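Long-range contact in protein angel homolog 2 (Homo sapiens, PDB 6RW0), which acts as a 2',3'-cyclic phosphatase of the CCR4/nocturin family and probably binds mRNA 3' untranslated regions: residues Cys229-Pro241 with Ser359-Glu371. Sequence-based numbering, arbitrary orientation.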
loop_
_atom_site.group_PDB
_atom_site.type_symbol
_atom_site.label_atom_id
_atom_site.label_comp_id
_atom_site.label_asym_id
_atom_site.label_seq_id
_atom_site.Cartn_x
_atom_site.Cartn_y
_atom_site.Cartn_z
ATOM N N CYS A 229 -8.524 5.196 -16.732
ATOM C CA CYS A 229 -9.601 5.530 -15.808
ATOM C C CYS A 229 -8.973 5.975 -14.491
ATOM O O CYS A 229 -7.770 5.806 -14.279
ATOM C CB CYS A 229 -10.512 4.327 -15.591
ATOM S SG CYS A 229 -9.779 2.991 -14.650
ATOM N N PRO A 230 -9.758 6.566 -13.585
ATOM C CA PRO A 230 -9.188 6.974 -12.294
ATOM C C PRO A 230 -8.586 5.786 -11.563
ATOM O O PRO A 230 -9.147 4.689 -11.571
ATOM C CB PRO A 230 -10.393 7.541 -11.533
ATOM C CG PRO A 230 -11.323 8.024 -12.608
ATOM C CD PRO A 230 -11.160 6.997 -13.728
ATOM N N ILE A 231 -7.439 6.029 -10.922
ATOM C CA ILE A 231 -6.675 5.022 -10.192
ATOM C C ILE A 231 -6.533 5.458 -8.744
ATOM O O ILE A 231 -6.210 6.615 -8.461
ATOM C CB ILE A 231 -5.272 4.852 -10.806
ATOM C CG1 ILE A 231 -5.398 4.276 -12.214
ATOM C CG2 ILE A 231 -4.375 3.975 -9.944
ATOM C CD1 ILE A 231 -4.251 4.639 -13.102
ATOM N N VAL A 232 -6.751 4.518 -7.833
ATOM C CA VAL A 232 -6.351 4.647 -6.439
ATOM C C VAL A 232 -5.433 3.471 -6.150
ATOM O O VAL A 232 -5.837 2.314 -6.318
ATOM C CB VAL A 232 -7.557 4.659 -5.488
ATOM C CG1 VAL A 232 -7.063 4.833 -4.058
ATOM C CG2 VAL A 232 -8.511 5.773 -5.847
ATOM N N MET A 233 -4.190 3.764 -5.762
ATOM C CA MET A 233 -3.163 2.754 -5.517
ATOM C C MET A 233 -2.726 2.866 -4.063
ATOM O O MET A 233 -2.105 3.863 -3.672
ATOM C CB MET A 233 -1.979 2.907 -6.469
ATOM C CG MET A 233 -0.870 1.893 -6.212
ATOM S SD MET A 233 0.502 1.978 -7.378
ATOM C CE MET A 233 1.353 3.457 -6.831
ATOM N N CYS A 234 -3.076 1.856 -3.274
ATOM C CA CYS A 234 -2.805 1.822 -1.848
ATOM C C CYS A 234 -1.749 0.782 -1.524
ATOM O O CYS A 234 -1.525 -0.170 -2.275
ATOM C CB CYS A 234 -4.052 1.397 -1.076
ATOM S SG CYS A 234 -5.454 2.494 -1.251
ATOM N N GLY A 235 -1.148 0.926 -0.362
ATOM C CA GLY A 235 -0.434 -0.210 0.186
ATOM C C GLY A 235 0.681 0.182 1.126
ATOM O O GLY A 235 0.901 1.349 1.451
ATOM N N ASP A 236 1.395 -0.861 1.550
ATOM C CA ASP A 236 2.614 -0.765 2.345
ATOM C C ASP A 236 3.758 -0.981 1.365
ATOM O O ASP A 236 3.982 -2.097 0.879
ATOM C CB ASP A 236 2.587 -1.803 3.458
ATOM C CG ASP A 236 3.826 -1.765 4.326
ATOM O OD1 ASP A 236 4.849 -1.194 3.898
ATOM O OD2 ASP A 236 3.793 -2.337 5.445
ATOM N N PHE A 237 4.447 0.107 1.033
ATOM C CA PHE A 237 5.524 0.100 0.046
ATOM C C PHE A 237 6.891 -0.096 0.680
ATOM O O PHE A 237 7.887 -0.201 -0.043
ATOM C CB PHE A 237 5.479 1.381 -0.813
ATOM C CG PHE A 237 4.276 1.438 -1.725
ATOM C CD1 PHE A 237 3.018 1.743 -1.225
ATOM C CD2 PHE A 237 4.401 1.147 -3.074
ATOM C CE1 PHE A 237 1.913 1.754 -2.040
ATOM C CE2 PHE A 237 3.293 1.174 -3.902
ATOM C CZ PHE A 237 2.049 1.470 -3.383
ATOM N N ASN A 238 6.957 -0.164 2.010
ATOM C CA ASN A 238 8.218 -0.344 2.730
ATOM C C ASN A 238 9.275 0.628 2.222
ATOM O O ASN A 238 10.461 0.307 2.125
ATOM C CB ASN A 238 8.676 -1.795 2.683
ATOM C CG ASN A 238 8.085 -2.617 3.814
ATOM O OD1 ASN A 238 8.103 -2.204 4.972
ATOM N ND2 ASN A 238 7.540 -3.770 3.485
ATOM N N SER A 239 8.831 1.843 1.913
ATOM C CA SER A 239 9.692 2.884 1.384
ATOM C C SER A 239 9.184 4.196 1.947
ATOM O O SER A 239 7.971 4.365 2.116
ATOM C CB SER A 239 9.599 2.953 -0.139
ATOM O OG SER A 239 9.982 1.721 -0.735
ATOM N N VAL A 240 10.107 5.114 2.218
ATOM C CA VAL A 240 9.768 6.336 2.943
ATOM C C VAL A 240 9.606 7.552 2.039
ATOM O O VAL A 240 10.054 7.548 0.882
ATOM C CB VAL A 240 10.786 6.625 4.062
ATOM C CG1 VAL A 240 10.947 5.410 4.980
ATOM C CG2 VAL A 240 12.109 7.050 3.476
ATOM N N PRO A 241 8.967 8.612 2.527
ATOM C CA PRO A 241 8.774 9.801 1.692
ATOM C C PRO A 241 10.096 10.380 1.217
ATOM O O PRO A 241 11.076 10.460 1.963
ATOM C CB PRO A 241 8.020 10.763 2.618
ATOM C CG PRO A 241 7.260 9.828 3.545
ATOM C CD PRO A 241 8.251 8.725 3.819
ATOM N N SER A 359 11.281 0.688 14.513
ATOM C CA SER A 359 10.959 1.578 13.375
ATOM C C SER A 359 9.781 2.510 13.664
ATOM O O SER A 359 8.802 2.043 14.173
ATOM C CB SER A 359 10.654 0.706 12.162
ATOM O OG SER A 359 10.541 1.465 10.992
ATOM N N ALA A 360 9.895 3.777 13.281
ATOM C CA ALA A 360 8.763 4.714 13.274
ATOM C C ALA A 360 8.916 5.629 12.060
ATOM O O ALA A 360 9.685 6.597 12.091
ATOM C CB ALA A 360 8.688 5.522 14.564
ATOM N N ILE A 361 8.167 5.330 10.997
ATOM C CA ILE A 361 8.341 5.947 9.687
ATOM C C ILE A 361 7.002 5.896 8.954
ATOM O O ILE A 361 6.069 5.194 9.359
ATOM C CB ILE A 361 9.438 5.243 8.843
ATOM C CG1 ILE A 361 9.189 3.729 8.791
ATOM C CG2 ILE A 361 10.852 5.573 9.352
ATOM C CD1 ILE A 361 10.202 2.954 7.946
ATOM N N THR A 362 6.900 6.646 7.858
ATOM C CA THR A 362 5.816 6.452 6.898
ATOM C C THR A 362 6.291 5.429 5.868
ATOM O O THR A 362 7.319 5.646 5.217
ATOM C CB THR A 362 5.446 7.751 6.181
ATOM O OG1 THR A 362 4.627 8.583 7.016
ATOM C CG2 THR A 362 4.656 7.460 4.892
ATOM N N VAL A 363 5.549 4.321 5.732
ATOM C CA VAL A 363 5.746 3.357 4.654
ATOM C C VAL A 363 4.441 3.041 3.933
ATOM O O VAL A 363 4.450 2.309 2.941
ATOM C CB VAL A 363 6.399 2.045 5.143
ATOM C CG1 VAL A 363 7.822 2.313 5.561
ATOM C CG2 VAL A 363 5.570 1.399 6.255
ATOM N N ASP A 364 3.321 3.542 4.443
ATOM C CA ASP A 364 2.004 3.293 3.866
ATOM C C ASP A 364 1.521 4.535 3.135
ATOM O O ASP A 364 1.764 5.658 3.585
ATOM C CB ASP A 364 0.994 2.964 4.964
ATOM C CG ASP A 364 1.406 1.772 5.793
ATOM O OD1 ASP A 364 1.234 0.633 5.311
ATOM O OD2 ASP A 364 1.935 1.961 6.917
ATOM N N TYR A 365 0.828 4.327 2.009
ATOM C CA TYR A 365 0.385 5.421 1.157
ATOM C C TYR A 365 -0.975 5.133 0.546
ATOM O O TYR A 365 -1.354 3.980 0.323
ATOM C CB TYR A 365 1.371 5.631 -0.014
ATOM C CG TYR A 365 2.776 5.904 0.451
ATOM C CD1 TYR A 365 3.185 7.194 0.715
ATOM C CD2 TYR A 365 3.682 4.873 0.673
ATOM C CE1 TYR A 365 4.457 7.470 1.169
ATOM C CE2 TYR A 365 4.961 5.142 1.133
ATOM C CZ TYR A 365 5.336 6.438 1.389
ATOM O OH TYR A 365 6.594 6.697 1.852
ATOM N N ILE A 366 -1.688 6.213 0.220
ATOM C CA ILE A 366 -2.772 6.184 -0.757
ATOM C C ILE A 366 -2.364 7.146 -1.865
ATOM O O ILE A 366 -2.270 8.361 -1.636
ATOM C CB ILE A 366 -4.131 6.575 -0.163
ATOM C CG1 ILE A 366 -4.558 5.628 0.963
ATOM C CG2 ILE A 366 -5.183 6.536 -1.277
ATOM C CD1 ILE A 366 -5.800 6.063 1.744
ATOM N N PHE A 367 -2.099 6.614 -3.053
ATOM C CA PHE A 367 -1.824 7.405 -4.240
ATOM C C PHE A 367 -3.075 7.420 -5.109
ATOM O O PHE A 367 -3.864 6.471 -5.098
ATOM C CB PHE A 367 -0.676 6.791 -5.029
ATOM C CG PHE A 367 0.646 6.793 -4.312
ATOM C CD1 PHE A 367 1.374 7.959 -4.189
ATOM C CD2 PHE A 367 1.189 5.611 -3.816
ATOM C CE1 PHE A 367 2.615 7.953 -3.565
ATOM C CE2 PHE A 367 2.434 5.597 -3.204
ATOM C CZ PHE A 367 3.132 6.770 -3.061
ATOM N N TYR A 368 -3.275 8.514 -5.841
ATOM C CA TYR A 368 -4.470 8.630 -6.668
ATOM C C TYR A 368 -4.190 9.463 -7.913
ATOM O O TYR A 368 -3.324 10.338 -7.914
ATOM C CB TYR A 368 -5.635 9.241 -5.873
ATOM C CG TYR A 368 -5.417 10.679 -5.431
ATOM C CD1 TYR A 368 -6.002 11.734 -6.115
ATOM C CD2 TYR A 368 -4.627 10.980 -4.322
ATOM C CE1 TYR A 368 -5.809 13.052 -5.716
ATOM C CE2 TYR A 368 -4.427 12.291 -3.919
ATOM C CZ TYR A 368 -5.016 13.324 -4.621
ATOM O OH TYR A 368 -4.827 14.635 -4.236
ATOM N N SER A 369 -4.951 9.176 -8.972
ATOM C CA SER A 369 -4.874 9.941 -10.207
ATOM C C SER A 369 -5.274 11.376 -9.967
ATOM O O SER A 369 -6.379 11.637 -9.488
ATOM C CB SER A 369 -5.910 9.396 -11.186
ATOM O OG SER A 369 -5.530 8.142 -11.648
ATOM N N ALA A 370 -4.421 12.312 -10.373
ATOM C CA ALA A 370 -4.769 13.709 -10.159
ATOM C C ALA A 370 -4.157 14.615 -11.214
ATOM O O ALA A 370 -3.095 14.327 -11.774
ATOM C CB ALA A 370 -4.330 14.194 -8.769
ATOM N N GLU A 371 -4.846 15.731 -11.456
ATOM C CA GLU A 371 -4.344 16.818 -12.284
ATOM C C GLU A 371 -3.141 17.462 -11.604
ATOM O O GLU A 371 -2.116 17.706 -12.232
ATOM C CB GLU A 371 -5.419 17.892 -12.471
ATOM C CG GLU A 371 -6.771 17.379 -12.925
ATOM C CD GLU A 371 -6.827 17.104 -14.414
ATOM O OE1 GLU A 371 -5.756 17.069 -15.055
ATOM O OE2 GLU A 371 -7.945 16.928 -14.944
HETATM O O HOH W 1 -5.798 7.920 -14.226
#
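Strands 231-236 and 364-369 pair antiparallel at 169°, with Met233 and Phe367 exchanging two backbone hydrogen bonds. They are neighbouring strands in one of the two large sheets of the DNase I-like (endonuclease/exonuclease/phosphatase) fold. Phe237 N continues the pairing past the strand end, 2.9 Å from Val363 O. At the other end, the hydroxyl OG of Ser369 takes the N-H of Ile231, and a water links OG to Cys229 O.

Met233, Phe237, Tyr365 and Phe367 meet on one side of the sheet. Phe367 turns its ring edge to a face of Phe237, planes at 86°, with CE2 4.0 Å from Phe237 CE1. Met233 bends at its last torsion (chi3 75°), which brings CE to 3.7 Å from Phe367 CD2. Val232, Cys234 and Ile366 pack on the other side, where Cys234 and Ile366 touch strand 49-58.

The side chain of Asp236 lies about 5 Å from a bound magnesium ion. Asp364 OD1 is 3.9 Å from Asp236 OD2. Asn58 donates to Asp236 OD2, while Thr353 and His418 hydrogen-bond to Asp364 OD2. Asp236 OD1 accepts from Asn238 N in an Asx turn.

The Tyr365 hydroxyl OH donates to Ser239 O at 2.7 Å. A phenylalanine in its place would probably leave Ser239 O without this hydrogen-bond donor and residues 237-241 less firmly tied to strand 364-369. Pro241 CD rests 3.3 Å from Tyr365 OH.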